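Local coordinates for acyl-CoA thioesterase YbgC (Helicobacter pylori, PDB 2PZH), which hydrolyses the thioester bond of long-chain acyl-CoAs and benzoyl-CoA, with low activity on shorter chains, and may take part in phospholipid metabolism, at residues Ala21-Tyr26 with Phe102-Ser107. Sequence-based numbering, arbitrary orientation. Where two conformers were deposited one is given.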
ATOM      1  N   ALA A  21      -6.468  -0.923   7.375  1.00  8.83           N
ATOM      2  CA  ALA A  21      -7.000  -1.070   6.014  1.00  9.01           C
ATOM      3  C   ALA A  21      -6.535  -2.326   5.293  1.00  9.97           C
ATOM      4  O   ALA A  21      -7.187  -2.748   4.340  1.00 11.05           O
ATOM      5  CB  ALA A  21      -6.655   0.183   5.125  1.00  8.54           C
ATOM      6  N   ASN A  22      -5.402  -2.891   5.715  1.00  9.87           N
ATOM      7  CA  ASN A  22      -4.865  -4.090   5.055  1.00 10.29           C
ATOM      8  C   ASN A  22      -5.784  -5.298   5.188  1.00  9.08           C
ATOM      9  O   ASN A  22      -5.759  -6.200   4.360  1.00 10.27           O
ATOM     10  CB  ASN A  22      -3.443  -4.418   5.535  1.00 10.12           C
ATOM     11  CG  ASN A  22      -2.442  -3.322   5.173  1.00 11.31           C
ATOM     12  OD1 ASN A  22      -1.399  -3.169   5.813  1.00 13.13           O
ATOM     13  ND2 ASN A  22      -2.770  -2.551   4.156  1.00 10.64           N
ATOM     14  N   TYR A  23      -6.624  -5.318   6.221  1.00  9.72           N
ATOM     15  CA  TYR A  23      -7.554  -6.434   6.368  1.00  9.76           C
ATOM     16  C   TYR A  23      -8.545  -6.464   5.210  1.00 10.00           C
ATOM     17  O   TYR A  23      -8.940  -7.536   4.742  1.00 10.70           O
ATOM     18  CB  TYR A  23      -8.288  -6.364   7.700  1.00  9.55           C
ATOM     19  CG  TYR A  23      -7.422  -6.599   8.901  1.00  9.00           C
ATOM     20  CD1 TYR A  23      -6.714  -7.795   9.052  1.00 10.36           C
ATOM     21  CD2 TYR A  23      -7.307  -5.632   9.896  1.00 10.31           C
ATOM     22  CE1 TYR A  23      -5.942  -8.023  10.163  1.00  9.74           C
ATOM     23  CE2 TYR A  23      -6.540  -5.849  11.010  1.00  8.88           C
ATOM     24  CZ  TYR A  23      -5.854  -7.053  11.140  1.00  9.71           C
ATOM     25  OH  TYR A  23      -5.091  -7.288  12.246  1.00  9.72           O
ATOM     26  N   LEU A  24      -8.923  -5.275   4.742  1.00  9.92           N
ATOM     27  CA  LEU A  24      -9.751  -5.137   3.554  0.50 10.48           C
ATOM     28  C   LEU A  24      -9.067  -5.709   2.309  1.00 10.22           C
ATOM     29  O   LEU A  24      -9.698  -6.389   1.497  1.00 10.00           O
ATOM     30  CB  LEU A  24     -10.119  -3.668   3.354  0.50 11.48           C
ATOM     31  CG  LEU A  24     -11.161  -3.184   4.359  0.50 12.88           C
ATOM     32  CD1 LEU A  24     -11.521  -1.731   4.120  0.50 13.46           C
ATOM     33  CD2 LEU A  24     -12.379  -4.066   4.207  0.50 12.58           C
ATOM     34  N   LYS A  25      -7.774  -5.429   2.147  1.00  9.44           N
ATOM     35  CA  LYS A  25      -7.016  -6.056   1.055  1.00  9.67           C
ATOM     36  C   LYS A  25      -7.069  -7.585   1.124  1.00  8.19           C
ATOM     37  O   LYS A  25      -7.323  -8.248   0.119  1.00  7.31           O
ATOM     38  CB  LYS A  25      -5.570  -5.573   1.054  1.00 10.11           C
ATOM     39  CG  LYS A  25      -5.466  -4.081   0.776  1.00 12.00           C
ATOM     40  CD  LYS A  25      -4.022  -3.633   0.731  1.00 14.64           C
ATOM     41  CE  LYS A  25      -3.936  -2.187   0.232  1.00 16.50           C
ATOM     42  NZ  LYS A  25      -2.581  -1.815  -0.236  1.00 18.57           N
ATOM     43  N   TYR A  26      -6.812  -8.146   2.302  1.00  9.22           N
ATOM     44  CA  TYR A  26      -6.934  -9.604   2.458  1.00 10.40           C
ATOM     45  C   TYR A  26      -8.321 -10.132   2.040  1.00 10.37           C
ATOM     46  O   TYR A  26      -8.429 -11.168   1.332  1.00 11.23           O
ATOM     47  CB  TYR A  26      -6.660 -10.021   3.887  1.00 12.42           C
ATOM     48  CG  TYR A  26      -5.296  -9.660   4.427  1.00 12.98           C
ATOM     49  CD1 TYR A  26      -4.170  -9.595   3.608  1.00 14.44           C
ATOM     50  CD2 TYR A  26      -5.134  -9.427   5.770  1.00 13.96           C
ATOM     51  CE1 TYR A  26      -2.905  -9.292   4.140  1.00 15.44           C
ATOM     52  CE2 TYR A  26      -3.891  -9.125   6.313  1.00 14.47           C
ATOM     53  CZ  TYR A  26      -2.784  -9.059   5.505  1.00 15.02           C
ATOM     54  OH  TYR A  26      -1.574  -8.754   6.077  1.00 15.66           O
ATOM     55  N   PHE A 102      -7.573 -17.800  16.306  1.00 16.61           N
ATOM     56  CA  PHE A 102      -8.250 -16.668  16.947  1.00 15.28           C
ATOM     57  C   PHE A 102      -8.735 -15.637  15.932  1.00 15.20           C
ATOM     58  O   PHE A 102      -8.059 -15.375  14.945  1.00 15.05           O
ATOM     59  CB  PHE A 102      -7.400 -16.045  18.074  1.00 14.68           C
ATOM     60  CG  PHE A 102      -6.086 -15.414  17.635  1.00 13.46           C
ATOM     61  CD1 PHE A 102      -6.056 -14.117  17.128  1.00 14.05           C
ATOM     62  CD2 PHE A 102      -4.882 -16.096  17.771  1.00 13.83           C
ATOM     63  CE1 PHE A 102      -4.873 -13.506  16.759  1.00 14.11           C
ATOM     64  CE2 PHE A 102      -3.657 -15.492  17.388  1.00 13.95           C
ATOM     65  CZ  PHE A 102      -3.652 -14.201  16.870  1.00 14.78           C
ATOM     66  N   LYS A 103      -9.911 -15.073  16.184  1.00 14.96           N
ATOM     67  CA  LYS A 103     -10.501 -14.111  15.265  1.00 14.19           C
ATOM     68  C   LYS A 103      -9.758 -12.791  15.321  1.00 13.04           C
ATOM     69  O   LYS A 103      -9.422 -12.304  16.399  1.00 13.39           O
ATOM     70  CB  LYS A 103     -11.971 -13.871  15.592  1.00 14.92           C
ATOM     71  CG  LYS A 103     -12.710 -13.126  14.501  1.00 16.15           C
ATOM     72  CD  LYS A 103     -14.214 -13.303  14.625  1.00 17.60           C
ATOM     73  CE  LYS A 103     -14.718 -12.935  16.001  1.00 18.51           C
ATOM     74  NZ  LYS A 103     -16.233 -12.963  16.001  1.00 19.38           N
ATOM     75  N   VAL A 104      -9.530 -12.219  14.145  1.00 12.10           N
ATOM     76  CA  VAL A 104      -8.785 -10.977  13.993  1.00 11.96           C
ATOM     77  C   VAL A 104      -9.674  -9.835  13.463  1.00 12.43           C
ATOM     78  O   VAL A 104      -9.478  -8.673  13.803  1.00 11.28           O
ATOM     79  CB  VAL A 104      -7.580 -11.230  13.061  1.00 12.21           C
ATOM     80  CG1 VAL A 104      -6.915  -9.923  12.609  1.00 13.57           C
ATOM     81  CG2 VAL A 104      -6.561 -12.134  13.759  1.00 11.54           C
ATOM     82  N   PHE A 105     -10.656 -10.180  12.632  1.00 10.62           N
ATOM     83  CA  PHE A 105     -11.398  -9.200  11.856  1.00 11.48           C
ATOM     84  C   PHE A 105     -12.629  -9.876  11.294  1.00 12.37           C
ATOM     85  O   PHE A 105     -12.578 -11.060  10.948  1.00 11.72           O
ATOM     86  CB  PHE A 105     -10.494  -8.741  10.703  1.00 10.76           C
ATOM     87  CG  PHE A 105     -11.125  -7.750   9.746  1.00 10.58           C
ATOM     88  CD1 PHE A 105     -11.095  -6.390  10.027  1.00 11.11           C
ATOM     89  CD2 PHE A 105     -11.721  -8.177   8.556  1.00 10.03           C
ATOM     90  CE1 PHE A 105     -11.670  -5.457   9.151  1.00 10.23           C
ATOM     91  CE2 PHE A 105     -12.265  -7.260   7.653  1.00 11.36           C
ATOM     92  CZ  PHE A 105     -12.249  -5.886   7.961  1.00 11.14           C
ATOM     93  N   ALA A 106     -13.728  -9.137  11.224  1.00 12.68           N
ATOM     94  CA  ALA A 106     -14.886  -9.605  10.472  1.00 13.78           C
ATOM     95  C   ALA A 106     -15.437  -8.455   9.653  1.00 15.52           C
ATOM     96  O   ALA A 106     -15.333  -7.288  10.055  1.00 14.30           O
ATOM     97  CB  ALA A 106     -15.956 -10.157  11.397  1.00 13.61           C
ATOM     98  N   SER A 107     -16.020  -8.765   8.504  1.00 15.48           N
ATOM     99  CA  SER A 107     -16.702  -7.726   7.738  1.00 17.16           C
ATOM    100  C   SER A 107     -17.963  -8.247   7.077  1.00 17.48           C
ATOM    101  O   SER A 107     -18.124  -9.446   6.851  1.00 18.69           O
ATOM    102  CB  SER A 107     -15.786  -7.103   6.691  1.00 17.47           C
ATOM    103  OG  SER A 107     -15.306  -8.062   5.767  1.00 19.56           O
TER
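Tyr23 and Phe105 lie alongside each other, pointing opposite ways, between the start of helix 22-36 and strand 102-114. CB of Tyr23 sits over the centre of the Phe105 ring. It lies 3.6 Å from the ring centroid and 9° off the normal, a CH-pi contact. In return, CB of Phe105 lies over one face of the Tyr23 ring, toward its rim. The two planes are only 19° apart, but the ring centres are displaced, with little overlap. The first torsion of Phe105 (chi1 178°, CG anti to the backbone N) sets its ring against CB of Tyr23.

Farther along the tyrosine, CG1 of Val104 closes on its phenol end. It is 3.2 Å from both CE1 and OH of Tyr23, which is tight. The phenol is fixed from outside the pair, since OH of Tyr23 hydrogen-bonds to N of Ala62.

Packing is looser at Leu24, which was modelled in two conformers. In the one given, its CD2 approaches CZ of Phe105 at 4.2 Å, and the two side chains run roughly perpendicular. No hydrogen bond joins the two segments, and the residues that touch are all buried.

Val104 and Phe105 form a classic beta bulge opposite Ile88, and both side chains point toward the helix. This is the central helix of the hot-dog fold, packed against its curved antiparallel sheet. Phe58 of strand 47-58 meets the Phe105 ring edge-to-face, Ile88 of strand 81-92 flanks Phe105, and Leu24 also packs on Leu24 of a second subunit.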